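Local coordinates for acetylcholine-binding protein (Bulinus truncatus, PDB 2BJ0) that probably binds acetylcholine between subunits of a pentamer, as a soluble homologue of the ligand-binding domain of nicotinic receptors, at residues A[79-84]-A[147-152]; A[16-21]-A[56-61]; A[160-165]-A[170-175]. All blocks are in the same frame, centred on the assembly; numbering follows the deposited sequence.

Contact 1. Residues A[79-84]-A[147-152]; sequences KMWTPD and KQFALI
W81 and P83 close on the ring of F149 from the loop before strand 85-87, all three side chains directing CB across the gap. The indole brings its far corner: CG lies anti to the backbone N (chi1 178°), which carries the six-membered ring outward until CH2 is 3.8 Å from F149 CE2. F149 CE2 lies near the indole plane, so the indole offers its edge, and its CH2 comes at the phenyl obliquely; this is not a stack. P83 takes the next part of the phenyl edge. Its CB lies close to the phenyl plane, 3.7 Å from both F149 CE2 and CZ, and its CA is also in that plane. F149 CG, anti to its own backbone N (chi1 -172°), sends the ring from strand 149-153 into this angle. P83 N sits 3.7 Å above one face of the W81 ring, toward its rim.

W81, P83 and D84 belong to the WxPD signature of this receptor family. D84 OD1 is 4.3 Å from F149 CE2, but the carboxylate is committed elsewhere, hydrogen-bonding S141, T143 and H144. W81 also pairs edge-to-face with W56. The contact itself is thus apolar, made by carbon contacts of two rings and a proline CB, and the buried acid at its border is provided for by hydroxyls and an imidazole.

Contact 2. Residues A[16-21]-A[56-61]; sequences VIPLSN and WKVPYY
P18 meets V58 where the end of strand 45-57 leaves the immunoglobulin-like beta sandwich and turns into the 3-10 segment beginning at P59. The proline belongs to the loop that links helix 4-12 to strand 25-40, and its CB is directed toward the strand end. The two side chains cross at about a right angle, with carbon against carbon throughout.

Starting at CB, the pyrrolidine ring faces both branches of the valine: P18 CB is 4.1 Å from V58 CG1 and equally far from V58 CG2. One atom further on, CG makes the closer approach, 3.7 Å to V58 CG2. This branch lies beside the backbone N of V58, whereas CG1 is anti to that N (chi1 -174°); the fork therefore opens toward the proline, and P18 CB is equidistant from its prongs. The same P18 CG comes to 4.2 Å of Y61 OH, the far end of the tyrosine ring. CD, the atom closing the ring onto the backbone N, turns to another neighbour and packs on W81.

V58 has a second neighbour, the Y61 ring. The chain turns directly after the valine, with Y61 N donating a 3.0 Å hydrogen bond to V58 O, and this turn brings the face of the Y61 ring against V58 CB. Y60 and Y61 continue the contact onto helix 4-12, both touching I10, while L19 reaches a neighbouring subunit, where its carbonyl oxygen accepts a hydrogen bond from the side chain of Q1 of that subunit. The contact thus joins the loop after the helix to the end of strand 45-57. V58 CB stands 3.4 Å above the centre of the Y61 ring.

Contact 3. Residues A[160-165]-A[170-175]; sequences NIAEYF and FDLLSA
L172 lies over F165 in a CH-pi contact that dominates the meeting of the 160-165 loop with the start of strand 170-183. L172 CB is 3.7 Å from the centroid of the phenyl ring and only 10° off its normal, almost directly above the middle of the face. The phenylalanine is brought there by a first torsion that sets CG anti to the backbone N (chi1 -175°), extending the ring so that its face comes against L172 CB.

Apolar carbon contacts continue from this face. L172 CD2 lies against the CG-CD2 side of the ring, 3.5 Å from F165 CD2, and also presses on A162 CB at 3.4 Å, tighter than usual van der Waals contact. Further along, I161 CB and A175 CB meet at 3.9 Å.

Polar groups enter through the backbone. The carbonyl oxygen of F170 lies in the plane of the F165 ring at its edge, 3.7 Å from F165 CE1. The loop is shaped by two overlapping type I turns, and the hydrogen bond from F165 N to A162 O, 3.0 Å, closes the second, with A162 and F165 both directing CB toward the strand.

L172 and A175 could not both face the loop in a regular strand, three residues apart; a classic beta bulge, L173 and S174 opposite A199, supplies the extra residue. Strand 190-202 carries the bulge partner and, through F198, also touches L172 and A175. Across the sandwich, I36 of strand 25-40 packs on F165 and F170.

Contacts 1 and 2 adjoin, their centres 9 Å apart, with W81 packing on I17 and the carbonyl oxygen of Q148 lying against I17 and L19. Both are buried, both reach the same mixed sheet, and both have residues touching a second subunit. Contact 3 lies on the opposite side of the chain's centre, about 27 Å from contact 1 and 34 Å from contact 2, centre to centre, and is only partly buried. Chemistry follows place. An indole edge set obliquely against a phenyl, with a bordering acid, marks contact 1, proline on valine marks contact 2, and a ring face against a leucine marks contact 3, where a bulged strand meets its own preceding loop.

Contact 1. Residues A[79-84]-A[147-152]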
ATOM      1  N   LYS A  79     -11.852  14.897   3.658  1.00 28.11           N
ATOM      2  CA  LYS A  79     -13.074  15.715   3.581  1.00 28.72           C
ATOM      3  C   LYS A  79     -12.837  17.186   3.203  1.00 28.80           C
ATOM      4  O   LYS A  79     -13.782  17.900   2.919  1.00 29.34           O
ATOM      5  CB  LYS A  79     -13.861  15.643   4.894  1.00 28.90           C
ATOM      6  CG  LYS A  79     -14.419  14.226   5.143  1.00 32.18           C
ATOM      7  CD  LYS A  79     -15.289  13.800   3.993  1.00 37.36           C
ATOM      8  CE  LYS A  79     -15.278  12.277   3.831  1.00 42.84           C
ATOM      9  NZ  LYS A  79     -16.041  11.894   2.616  1.00 45.46           N
ATOM     10  N   MET A  80     -11.594  17.632   3.194  1.00 27.71           N
ATOM     11  CA  MET A  80     -11.323  19.027   2.821  1.00 28.68           C
ATOM     12  C   MET A  80      -9.956  19.188   2.190  1.00 27.36           C
ATOM     13  O   MET A  80      -9.148  18.268   2.235  1.00 28.37           O
ATOM     14  CB  MET A  80     -11.438  19.911   4.052  1.00 27.44           C
ATOM     15  CG  MET A  80     -10.419  19.575   5.093  1.00 29.77           C
ATOM     16  SD  MET A  80     -10.324  20.865   6.357  1.00 33.86           S
ATOM     17  CE  MET A  80     -11.826  20.428   7.230  1.00 32.85           C
ATOM     18  N   TRP A  81      -9.707  20.332   1.560  1.00 26.11           N
ATOM     19  CA  TRP A  81      -8.378  20.632   1.089  1.00 25.57           C
ATOM     20  C   TRP A  81      -7.458  20.697   2.299  1.00 25.12           C
ATOM     21  O   TRP A  81      -7.835  21.264   3.335  1.00 24.59           O
ATOM     22  CB  TRP A  81      -8.388  21.981   0.386  1.00 25.22           C
ATOM     23  CG  TRP A  81      -7.049  22.401  -0.108  1.00 23.92           C
ATOM     24  CD1 TRP A  81      -6.524  22.146  -1.327  1.00 23.93           C
ATOM     25  CD2 TRP A  81      -6.064  23.160   0.607  1.00 23.96           C
ATOM     26  NE1 TRP A  81      -5.271  22.696  -1.425  1.00 24.99           N
ATOM     27  CE2 TRP A  81      -4.961  23.313  -0.240  1.00 24.67           C
ATOM     28  CE3 TRP A  81      -5.995  23.706   1.909  1.00 26.52           C
ATOM     29  CZ2 TRP A  81      -3.803  24.018   0.140  1.00 24.45           C
ATOM     30  CZ3 TRP A  81      -4.848  24.415   2.291  1.00 23.53           C
ATOM     31  CH2 TRP A  81      -3.774  24.559   1.410  1.00 24.04           C
ATOM     32  N   THR A  82      -6.253  20.133   2.152  1.00 24.60           N
ATOM     33  CA  THR A  82      -5.175  20.261   3.146  1.00 24.12           C
ATOM     34  C   THR A  82      -3.894  20.596   2.397  1.00 24.29           C
ATOM     35  O   THR A  82      -3.761  20.306   1.196  1.00 23.88           O
ATOM     36  CB  THR A  82      -4.973  18.965   3.997  1.00 24.51           C
ATOM     37  OG1 THR A  82      -4.773  17.848   3.122  1.00 22.43           O
ATOM     38  CG2 THR A  82      -6.247  18.613   4.797  1.00 23.68           C
ATOM     39  N   PRO A  83      -2.956  21.264   3.066  1.00 24.46           N
ATOM     40  CA  PRO A  83      -1.729  21.704   2.376  1.00 24.60           C
ATOM     41  C   PRO A  83      -0.962  20.534   1.762  1.00 24.74           C
ATOM     42  O   PRO A  83      -0.801  19.506   2.406  1.00 24.98           O
ATOM     43  CB  PRO A  83      -0.912  22.333   3.511  1.00 23.88           C
ATOM     44  CG  PRO A  83      -1.972  22.888   4.441  1.00 23.58           C
ATOM     45  CD  PRO A  83      -3.009  21.748   4.468  1.00 23.88           C
ATOM     46  N   ASP A  84      -0.468  20.702   0.542  1.00 24.92           N
ATOM     47  CA  ASP A  84       0.372  19.676  -0.073  1.00 25.20           C
ATOM     48  C   ASP A  84       1.836  19.872   0.313  1.00 24.96           C
ATOM     49  O   ASP A  84       2.689  20.015  -0.553  1.00 25.24           O
ATOM     50  CB  ASP A  84       0.194  19.671  -1.592  1.00 24.15           C
ATOM     51  CG  ASP A  84       0.681  20.965  -2.247  1.00 28.88           C
ATOM     52  OD1 ASP A  84       0.548  22.039  -1.587  1.00 25.60           O
ATOM     53  OD2 ASP A  84       1.228  20.992  -3.381  1.00 29.82           O
ATOM     54  N   LYS A 147       1.997  33.321  -4.072  1.00 34.23           N
ATOM     55  CA  LYS A 147       0.818  34.122  -4.394  1.00 34.35           C
ATOM     56  C   LYS A 147      -0.453  33.467  -3.885  1.00 33.10           C
ATOM     57  O   LYS A 147      -1.431  34.151  -3.649  1.00 32.54           O
ATOM     58  CB  LYS A 147       0.712  34.345  -5.902  1.00 36.06           C
ATOM     59  CG  LYS A 147       1.184  35.693  -6.420  1.00 38.38           C
ATOM     60  CD  LYS A 147       2.565  36.126  -5.909  1.00 42.26           C
ATOM     61  CE  LYS A 147       2.954  37.511  -6.488  1.00 42.45           C
ATOM     62  NZ  LYS A 147       3.977  38.252  -5.657  1.00 43.58           N
ATOM     63  N   GLN A 148      -0.432  32.140  -3.704  1.00 31.61           N
ATOM     64  CA  GLN A 148      -1.603  31.386  -3.205  1.00 30.20           C
ATOM     65  C   GLN A 148      -1.418  30.864  -1.783  1.00 28.95           C
ATOM     66  O   GLN A 148      -2.345  30.877  -1.002  1.00 28.96           O
ATOM     67  CB  GLN A 148      -1.906  30.214  -4.144  1.00 30.21           C
ATOM     68  CG  GLN A 148      -2.429  30.653  -5.475  1.00 31.46           C
ATOM     69  CD  GLN A 148      -2.832  29.502  -6.378  1.00 35.50           C
ATOM     70  OE1 GLN A 148      -2.832  28.346  -5.971  1.00 35.13           O
ATOM     71  NE2 GLN A 148      -3.164  29.823  -7.617  1.00 37.07           N
ATOM     72  N   PHE A 149      -0.198  30.450  -1.453  1.00 28.20           N
ATOM     73  CA  PHE A 149       0.096  29.694  -0.244  1.00 28.44           C
ATOM     74  C   PHE A 149       1.283  30.358   0.438  1.00 27.74           C
ATOM     75  O   PHE A 149       2.407  30.190   0.000  1.00 27.89           O
ATOM     76  CB  PHE A 149       0.494  28.303  -0.714  1.00 27.31           C
ATOM     77  CG  PHE A 149       0.677  27.269   0.357  1.00 28.30           C
ATOM     78  CD1 PHE A 149       1.795  27.259   1.178  1.00 25.44           C
ATOM     79  CD2 PHE A 149      -0.193  26.176   0.413  1.00 28.07           C
ATOM     80  CE1 PHE A 149       1.992  26.262   2.116  1.00 25.61           C
ATOM     81  CE2 PHE A 149       0.016  25.146   1.327  1.00 28.61           C
ATOM     82  CZ  PHE A 149       1.111  25.180   2.184  1.00 27.00           C
ATOM     83  N   ALA A 150       1.044  31.116   1.505  1.00 28.25           N
ATOM     84  CA  ALA A 150       2.156  31.752   2.204  1.00 28.40           C
ATOM     85  C   ALA A 150       2.434  31.057   3.520  1.00 28.56           C
ATOM     86  O   ALA A 150       1.530  30.855   4.299  1.00 28.63           O
ATOM     87  CB  ALA A 150       1.867  33.243   2.419  1.00 28.63           C
ATOM     88  N   LEU A 151       3.698  30.679   3.749  1.00 29.63           N
ATOM     89  CA  LEU A 151       4.127  30.019   4.980  1.00 30.27           C
ATOM     90  C   LEU A 151       4.517  31.060   6.003  1.00 31.92           C
ATOM     91  O   LEU A 151       5.137  32.068   5.655  1.00 31.61           O
ATOM     92  CB  LEU A 151       5.363  29.146   4.735  1.00 29.93           C
ATOM     93  CG  LEU A 151       5.128  27.760   4.148  1.00 30.81           C
ATOM     94  CD1 LEU A 151       6.419  26.974   4.074  1.00 30.47           C
ATOM     95  CD2 LEU A 151       4.112  27.020   4.992  1.00 28.68           C
ATOM     96  N   ILE A 152       4.146  30.811   7.252  1.00 32.79           N
ATOM     97  CA  ILE A 152       4.544  31.659   8.363  1.00 35.02           C
ATOM     98  C   ILE A 152       4.910  30.741   9.531  1.00 35.53           C
ATOM     99  O   ILE A 152       4.423  29.599   9.626  1.00 34.58           O
ATOM    100  CB  ILE A 152       3.417  32.685   8.761  1.00 34.90           C
ATOM    101  CG1 ILE A 152       2.142  31.977   9.212  1.00 35.73           C
ATOM    102  CG2 ILE A 152       3.100  33.679   7.605  1.00 36.79           C
ATOM    103  CD1 ILE A 152       1.017  32.930   9.664  1.00 36.13           C
TER

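Contact 2. Residues A[16-21]-A[56-61]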
ATOM      1  N   VAL A  16      -9.169  22.264  -4.488  1.00 27.92           N
ATOM      2  CA  VAL A  16      -8.568  23.584  -4.741  1.00 28.68           C
ATOM      3  C   VAL A  16      -8.295  24.359  -3.441  1.00 28.28           C
ATOM      4  O   VAL A  16      -9.096  24.334  -2.518  1.00 28.93           O
ATOM      5  CB  VAL A  16      -9.463  24.405  -5.725  1.00 28.70           C
ATOM      6  CG1 VAL A  16      -9.025  25.872  -5.843  1.00 29.65           C
ATOM      7  CG2 VAL A  16      -9.452  23.767  -7.109  1.00 29.75           C
ATOM      8  N   ILE A  17      -7.160  25.034  -3.359  1.00 27.96           N
ATOM      9  CA  ILE A  17      -6.835  25.782  -2.162  1.00 28.89           C
ATOM     10  C   ILE A  17      -7.987  26.762  -1.924  1.00 29.36           C
ATOM     11  O   ILE A  17      -8.469  27.371  -2.870  1.00 29.62           O
ATOM     12  CB  ILE A  17      -5.472  26.479  -2.342  1.00 28.87           C
ATOM     13  CG1 ILE A  17      -4.963  27.059  -1.038  1.00 29.24           C
ATOM     14  CG2 ILE A  17      -5.504  27.504  -3.501  1.00 28.25           C
ATOM     15  CD1 ILE A  17      -3.588  27.678  -1.186  1.00 31.86           C
ATOM     16  N   PRO A  18      -8.469  26.871  -0.692  1.00 31.69           N
ATOM     17  CA  PRO A  18      -9.569  27.775  -0.383  1.00 34.28           C
ATOM     18  C   PRO A  18      -9.097  29.195  -0.178  1.00 37.52           C
ATOM     19  O   PRO A  18      -8.658  29.559   0.910  1.00 38.42           O
ATOM     20  CB  PRO A  18     -10.132  27.213   0.918  1.00 33.52           C
ATOM     21  CG  PRO A  18      -9.030  26.493   1.548  1.00 32.49           C
ATOM     22  CD  PRO A  18      -8.021  26.133   0.500  1.00 31.74           C
ATOM     23  N   LEU A  19      -9.208  30.002  -1.219  1.00 40.94           N
ATOM     24  CA  LEU A  19      -8.866  31.412  -1.114  1.00 43.89           C
ATOM     25  C   LEU A  19     -10.112  32.298  -1.084  1.00 46.89           C
ATOM     26  O   LEU A  19     -11.213  31.870  -1.464  1.00 46.54           O
ATOM     27  CB  LEU A  19      -7.962  31.810  -2.269  1.00 43.34           C
ATOM     28  CG  LEU A  19      -6.695  30.974  -2.412  1.00 41.57           C
ATOM     29  CD1 LEU A  19      -6.052  31.301  -3.732  1.00 41.31           C
ATOM     30  CD2 LEU A  19      -5.745  31.192  -1.274  1.00 37.71           C
ATOM     31  N   SER A  20      -9.931  33.517  -0.575  1.00 50.45           N
ATOM     32  CA  SER A  20     -10.892  34.618  -0.778  1.00 53.90           C
ATOM     33  C   SER A  20     -10.089  35.880  -1.082  1.00 55.65           C
ATOM     34  O   SER A  20      -8.977  36.046  -0.550  1.00 56.67           O
ATOM     35  CB  SER A  20     -11.834  34.805   0.428  1.00 54.18           C
ATOM     36  OG  SER A  20     -11.129  35.122   1.624  1.00 54.79           O
ATOM     37  N   ASN A  21     -10.632  36.745  -1.944  1.00 57.20           N
ATOM     38  CA  ASN A  21      -9.863  37.844  -2.544  1.00 58.52           C
ATOM     39  C   ASN A  21      -8.713  37.285  -3.425  1.00 58.51           C
ATOM     40  O   ASN A  21      -8.762  36.126  -3.871  1.00 58.88           O
ATOM     41  CB  ASN A  21      -9.342  38.802  -1.442  1.00 59.30           C
ATOM     42  CG  ASN A  21      -8.857  40.160  -1.992  1.00 62.05           C
ATOM     43  OD1 ASN A  21      -9.611  40.890  -2.659  1.00 64.85           O
ATOM     44  ND2 ASN A  21      -7.596  40.503  -1.701  1.00 63.70           N
ATOM     45  N   TRP A  56      -4.406  26.698   9.357  1.00 27.70           N
ATOM     46  CA  TRP A  56      -4.862  27.709   8.421  1.00 27.45           C
ATOM     47  C   TRP A  56      -6.314  27.969   8.741  1.00 28.11           C
ATOM     48  O   TRP A  56      -6.891  27.244   9.515  1.00 27.73           O
ATOM     49  CB  TRP A  56      -4.632  27.286   6.962  1.00 26.52           C
ATOM     50  CG  TRP A  56      -5.458  26.126   6.548  1.00 25.30           C
ATOM     51  CD1 TRP A  56      -6.630  26.161   5.851  1.00 26.08           C
ATOM     52  CD2 TRP A  56      -5.214  24.759   6.860  1.00 23.77           C
ATOM     53  NE1 TRP A  56      -7.123  24.886   5.686  1.00 23.23           N
ATOM     54  CE2 TRP A  56      -6.261  24.001   6.283  1.00 24.89           C
ATOM     55  CE3 TRP A  56      -4.199  24.079   7.548  1.00 24.78           C
ATOM     56  CZ2 TRP A  56      -6.332  22.612   6.401  1.00 23.77           C
ATOM     57  CZ3 TRP A  56      -4.274  22.678   7.642  1.00 24.52           C
ATOM     58  CH2 TRP A  56      -5.332  21.979   7.078  1.00 24.71           C
ATOM     59  N   LYS A  57      -6.896  29.021   8.178  1.00 29.34           N
ATOM     60  CA  LYS A  57      -8.270  29.391   8.509  1.00 30.03           C
ATOM     61  C   LYS A  57      -9.097  29.587   7.254  1.00 30.16           C
ATOM     62  O   LYS A  57      -8.629  30.163   6.269  1.00 30.36           O
ATOM     63  CB  LYS A  57      -8.259  30.675   9.332  1.00 31.51           C
ATOM     64  CG  LYS A  57      -9.591  31.125   9.886  1.00 33.34           C
ATOM     65  CD  LYS A  57      -9.417  32.496  10.561  1.00 37.20           C
ATOM     66  CE  LYS A  57     -10.651  32.854  11.358  1.00 39.13           C
ATOM     67  NZ  LYS A  57     -10.299  33.939  12.301  1.00 41.15           N
ATOM     68  N   VAL A  58     -10.308  29.041   7.269  1.00 30.21           N
ATOM     69  CA  VAL A  58     -11.262  29.218   6.179  1.00 30.57           C
ATOM     70  C   VAL A  58     -12.557  29.736   6.804  1.00 30.99           C
ATOM     71  O   VAL A  58     -13.299  28.963   7.422  1.00 31.28           O
ATOM     72  CB  VAL A  58     -11.525  27.888   5.393  1.00 31.25           C
ATOM     73  CG1 VAL A  58     -12.423  28.143   4.171  1.00 30.20           C
ATOM     74  CG2 VAL A  58     -10.219  27.233   4.971  1.00 30.93           C
ATOM     75  N   PRO A  59     -12.788  31.045   6.712  1.00 31.54           N
ATOM     76  CA  PRO A  59     -13.996  31.665   7.275  1.00 32.06           C
ATOM     77  C   PRO A  59     -15.313  30.891   7.013  1.00 31.69           C
ATOM     78  O   PRO A  59     -16.048  30.597   7.953  1.00 31.93           O
ATOM     79  CB  PRO A  59     -13.983  33.045   6.619  1.00 31.94           C
ATOM     80  CG  PRO A  59     -12.451  33.371   6.656  1.00 32.11           C
ATOM     81  CD  PRO A  59     -11.900  32.053   6.095  1.00 31.61           C
ATOM     82  N   TYR A  60     -15.577  30.515   5.768  1.00 32.02           N
ATOM     83  CA  TYR A  60     -16.844  29.838   5.469  1.00 31.43           C
ATOM     84  C   TYR A  60     -17.079  28.499   6.236  1.00 30.96           C
ATOM     85  O   TYR A  60     -18.227  28.090   6.394  1.00 31.64           O
ATOM     86  CB  TYR A  60     -17.102  29.764   3.949  1.00 31.57           C
ATOM     87  CG  TYR A  60     -16.646  28.520   3.179  1.00 30.25           C
ATOM     88  CD1 TYR A  60     -17.422  27.365   3.162  1.00 30.83           C
ATOM     89  CD2 TYR A  60     -15.494  28.547   2.412  1.00 31.01           C
ATOM     90  CE1 TYR A  60     -17.030  26.237   2.421  1.00 29.36           C
ATOM     91  CE2 TYR A  60     -15.084  27.436   1.664  1.00 29.36           C
ATOM     92  CZ  TYR A  60     -15.864  26.285   1.674  1.00 30.85           C
ATOM     93  OH  TYR A  60     -15.458  25.195   0.938  1.00 32.11           O
ATOM     94  N   TYR A  61     -16.001  27.873   6.737  1.00 29.89           N
ATOM     95  CA  TYR A  61     -16.066  26.648   7.552  1.00 29.33           C
ATOM     96  C   TYR A  61     -16.749  26.865   8.895  1.00 30.87           C
ATOM     97  O   TYR A  61     -17.236  25.908   9.502  1.00 30.54           O
ATOM     98  CB  TYR A  61     -14.668  26.023   7.829  1.00 27.97           C
ATOM     99  CG  TYR A  61     -13.898  25.405   6.663  1.00 25.09           C
ATOM    100  CD1 TYR A  61     -14.317  25.546   5.334  1.00 23.84           C
ATOM    101  CD2 TYR A  61     -12.701  24.713   6.903  1.00 24.80           C
ATOM    102  CE1 TYR A  61     -13.559  25.012   4.264  1.00 25.26           C
ATOM    103  CE2 TYR A  61     -11.951  24.172   5.854  1.00 23.94           C
ATOM    104  CZ  TYR A  61     -12.373  24.323   4.552  1.00 25.38           C
ATOM    105  OH  TYR A  61     -11.608  23.781   3.536  1.00 26.85           O
TER

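Contact 3. Residues A[160-165]-A[170-175]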
ATOM      1  N   ASN A 160      10.911  26.075  19.859  1.00 40.79           N
ATOM      2  CA  ASN A 160      10.485  24.899  20.616  1.00 39.10           C
ATOM      3  C   ASN A 160      10.401  23.519  19.944  1.00 37.40           C
ATOM      4  O   ASN A 160       9.669  22.631  20.412  1.00 36.51           O
ATOM      5  CB  ASN A 160       9.220  25.210  21.383  1.00 39.89           C
ATOM      6  CG  ASN A 160       9.520  25.505  22.820  1.00 43.90           C
ATOM      7  OD1 ASN A 160      10.067  24.650  23.549  1.00 46.75           O
ATOM      8  ND2 ASN A 160       9.246  26.736  23.233  1.00 46.02           N
ATOM      9  N   ILE A 161      11.200  23.340  18.904  1.00 35.27           N
ATOM     10  CA  ILE A 161      11.277  22.078  18.146  1.00 33.76           C
ATOM     11  C   ILE A 161      11.698  20.880  19.010  1.00 33.89           C
ATOM     12  O   ILE A 161      11.149  19.777  18.866  1.00 32.41           O
ATOM     13  CB  ILE A 161      12.202  22.281  16.904  1.00 33.32           C
ATOM     14  CG1 ILE A 161      11.704  23.485  16.105  1.00 31.89           C
ATOM     15  CG2 ILE A 161      12.275  21.041  16.002  1.00 31.82           C
ATOM     16  CD1 ILE A 161      12.353  23.665  14.807  1.00 31.76           C
ATOM     17  N   ALA A 162      12.645  21.104  19.930  1.00 33.66           N
ATOM     18  CA  ALA A 162      13.200  20.013  20.759  1.00 33.76           C
ATOM     19  C   ALA A 162      12.416  19.632  22.023  1.00 34.21           C
ATOM     20  O   ALA A 162      12.793  18.691  22.727  1.00 34.36           O
ATOM     21  CB  ALA A 162      14.642  20.303  21.111  1.00 34.37           C
ATOM     22  N   GLU A 163      11.297  20.301  22.271  1.00 34.26           N
ATOM     23  CA  GLU A 163      10.554  20.142  23.505  1.00 34.77           C
ATOM     24  C   GLU A 163      10.309  18.674  23.914  1.00 34.92           C
ATOM     25  O   GLU A 163      10.508  18.312  25.080  1.00 34.77           O
ATOM     26  CB  GLU A 163       9.224  20.899  23.422  1.00 34.56           C
ATOM     27  CG  GLU A 163       8.604  21.134  24.794  1.00 35.63           C
ATOM     28  CD  GLU A 163       7.263  21.837  24.745  1.00 36.94           C
ATOM     29  OE1 GLU A 163       6.871  22.376  23.686  1.00 41.09           O
ATOM     30  OE2 GLU A 163       6.582  21.851  25.793  1.00 43.13           O
ATOM     31  N   TYR A 164       9.870  17.837  22.969  1.00 34.27           N
ATOM     32  CA  TYR A 164       9.511  16.450  23.303  1.00 33.59           C
ATOM     33  C   TYR A 164      10.556  15.412  22.886  1.00 33.09           C
ATOM     34  O   TYR A 164      10.289  14.206  22.911  1.00 32.73           O
ATOM     35  CB  TYR A 164       8.168  16.081  22.668  1.00 34.33           C
ATOM     36  CG  TYR A 164       6.993  16.945  23.048  1.00 35.03           C
ATOM     37  CD1 TYR A 164       6.693  17.213  24.384  1.00 36.66           C
ATOM     38  CD2 TYR A 164       6.151  17.463  22.073  1.00 36.28           C
ATOM     39  CE1 TYR A 164       5.586  17.998  24.724  1.00 36.85           C
ATOM     40  CE2 TYR A 164       5.056  18.249  22.403  1.00 36.81           C
ATOM     41  CZ  TYR A 164       4.789  18.509  23.726  1.00 35.66           C
ATOM     42  OH  TYR A 164       3.701  19.264  24.052  1.00 37.36           O
ATOM     43  N   PHE A 165      11.749  15.863  22.505  1.00 32.40           N
ATOM     44  CA  PHE A 165      12.763  14.961  21.990  1.00 31.72           C
ATOM     45  C   PHE A 165      13.188  13.923  23.047  1.00 32.48           C
ATOM     46  O   PHE A 165      13.398  14.272  24.211  1.00 32.14           O
ATOM     47  CB  PHE A 165      13.970  15.750  21.468  1.00 30.63           C
ATOM     48  CG  PHE A 165      15.005  14.892  20.820  1.00 29.10           C
ATOM     49  CD1 PHE A 165      16.006  14.283  21.582  1.00 29.13           C
ATOM     50  CD2 PHE A 165      14.953  14.638  19.456  1.00 28.91           C
ATOM     51  CE1 PHE A 165      16.952  13.445  20.986  1.00 26.76           C
ATOM     52  CE2 PHE A 165      15.904  13.806  18.844  1.00 27.88           C
ATOM     53  CZ  PHE A 165      16.911  13.223  19.605  1.00 27.12           C
ATOM     54  N   PHE A 170      20.823   9.185  20.887  1.00 30.08           N
ATOM     55  CA  PHE A 170      21.370  10.480  20.439  1.00 29.88           C
ATOM     56  C   PHE A 170      21.048  11.629  21.364  1.00 30.58           C
ATOM     57  O   PHE A 170      20.001  11.623  21.988  1.00 30.94           O
ATOM     58  CB  PHE A 170      20.852  10.815  19.028  1.00 29.72           C
ATOM     59  CG  PHE A 170      21.083   9.717  18.023  1.00 29.84           C
ATOM     60  CD1 PHE A 170      22.341   9.533  17.447  1.00 29.96           C
ATOM     61  CD2 PHE A 170      20.053   8.847  17.678  1.00 29.14           C
ATOM     62  CE1 PHE A 170      22.566   8.486  16.530  1.00 29.19           C
ATOM     63  CE2 PHE A 170      20.263   7.808  16.751  1.00 27.72           C
ATOM     64  CZ  PHE A 170      21.512   7.620  16.196  1.00 28.05           C
ATOM     65  N   ASP A 171      21.949  12.621  21.437  1.00 30.90           N
ATOM     66  CA  ASP A 171      21.713  13.891  22.135  1.00 31.78           C
ATOM     67  C   ASP A 171      21.331  14.909  21.074  1.00 31.40           C
ATOM     68  O   ASP A 171      22.092  15.115  20.145  1.00 31.90           O
ATOM     69  CB  ASP A 171      23.013  14.444  22.772  1.00 31.78           C
ATOM     70  CG  ASP A 171      23.426  13.732  24.042  1.00 35.23           C
ATOM     71  OD1 ASP A 171      22.556  13.421  24.896  1.00 38.11           O
ATOM     72  OD2 ASP A 171      24.631  13.444  24.277  1.00 36.76           O
ATOM     73  N   LEU A 172      20.185  15.562  21.206  1.00 31.11           N
ATOM     74  CA  LEU A 172      19.881  16.668  20.339  1.00 31.72           C
ATOM     75  C   LEU A 172      20.490  17.951  20.917  1.00 32.76           C
ATOM     76  O   LEU A 172      20.089  18.398  21.984  1.00 33.28           O
ATOM     77  CB  LEU A 172      18.374  16.840  20.217  1.00 31.29           C
ATOM     78  CG  LEU A 172      17.834  17.936  19.312  1.00 29.55           C
ATOM     79  CD1 LEU A 172      18.290  17.760  17.863  1.00 29.80           C
ATOM     80  CD2 LEU A 172      16.326  17.884  19.403  1.00 30.58           C
ATOM     81  N   LEU A 173      21.414  18.557  20.196  1.00 33.63           N
ATOM     82  CA  LEU A 173      22.115  19.753  20.705  1.00 34.76           C
ATOM     83  C   LEU A 173      21.325  21.036  20.532  1.00 35.78           C
ATOM     84  O   LEU A 173      21.255  21.834  21.453  1.00 37.46           O
ATOM     85  CB  LEU A 173      23.522  19.880  20.074  1.00 34.29           C
ATOM     86  CG  LEU A 173      24.357  18.605  20.285  1.00 34.71           C
ATOM     87  CD1 LEU A 173      25.647  18.601  19.483  1.00 34.78           C
ATOM     88  CD2 LEU A 173      24.624  18.345  21.755  1.00 34.65           C
ATOM     89  N   SER A 174      20.734  21.242  19.351  1.00 36.15           N
ATOM     90  CA  SER A 174      19.956  22.455  19.051  1.00 35.95           C
ATOM     91  C   SER A 174      19.052  22.213  17.872  1.00 35.54           C
ATOM     92  O   SER A 174      19.260  21.267  17.118  1.00 35.69           O
ATOM     93  CB  SER A 174      20.881  23.586  18.654  1.00 35.96           C
ATOM     94  OG  SER A 174      21.723  23.123  17.620  1.00 36.76           O
ATOM     95  N   ALA A 175      18.070  23.090  17.706  1.00 34.75           N
ATOM     96  CA  ALA A 175      17.119  22.987  16.616  1.00 34.72           C
ATOM     97  C   ALA A 175      16.456  24.323  16.448  1.00 34.80           C
ATOM     98  O   ALA A 175      15.976  24.899  17.417  1.00 34.08           O
ATOM     99  CB  ALA A 175      16.059  21.884  16.911  1.00 34.05           C
TER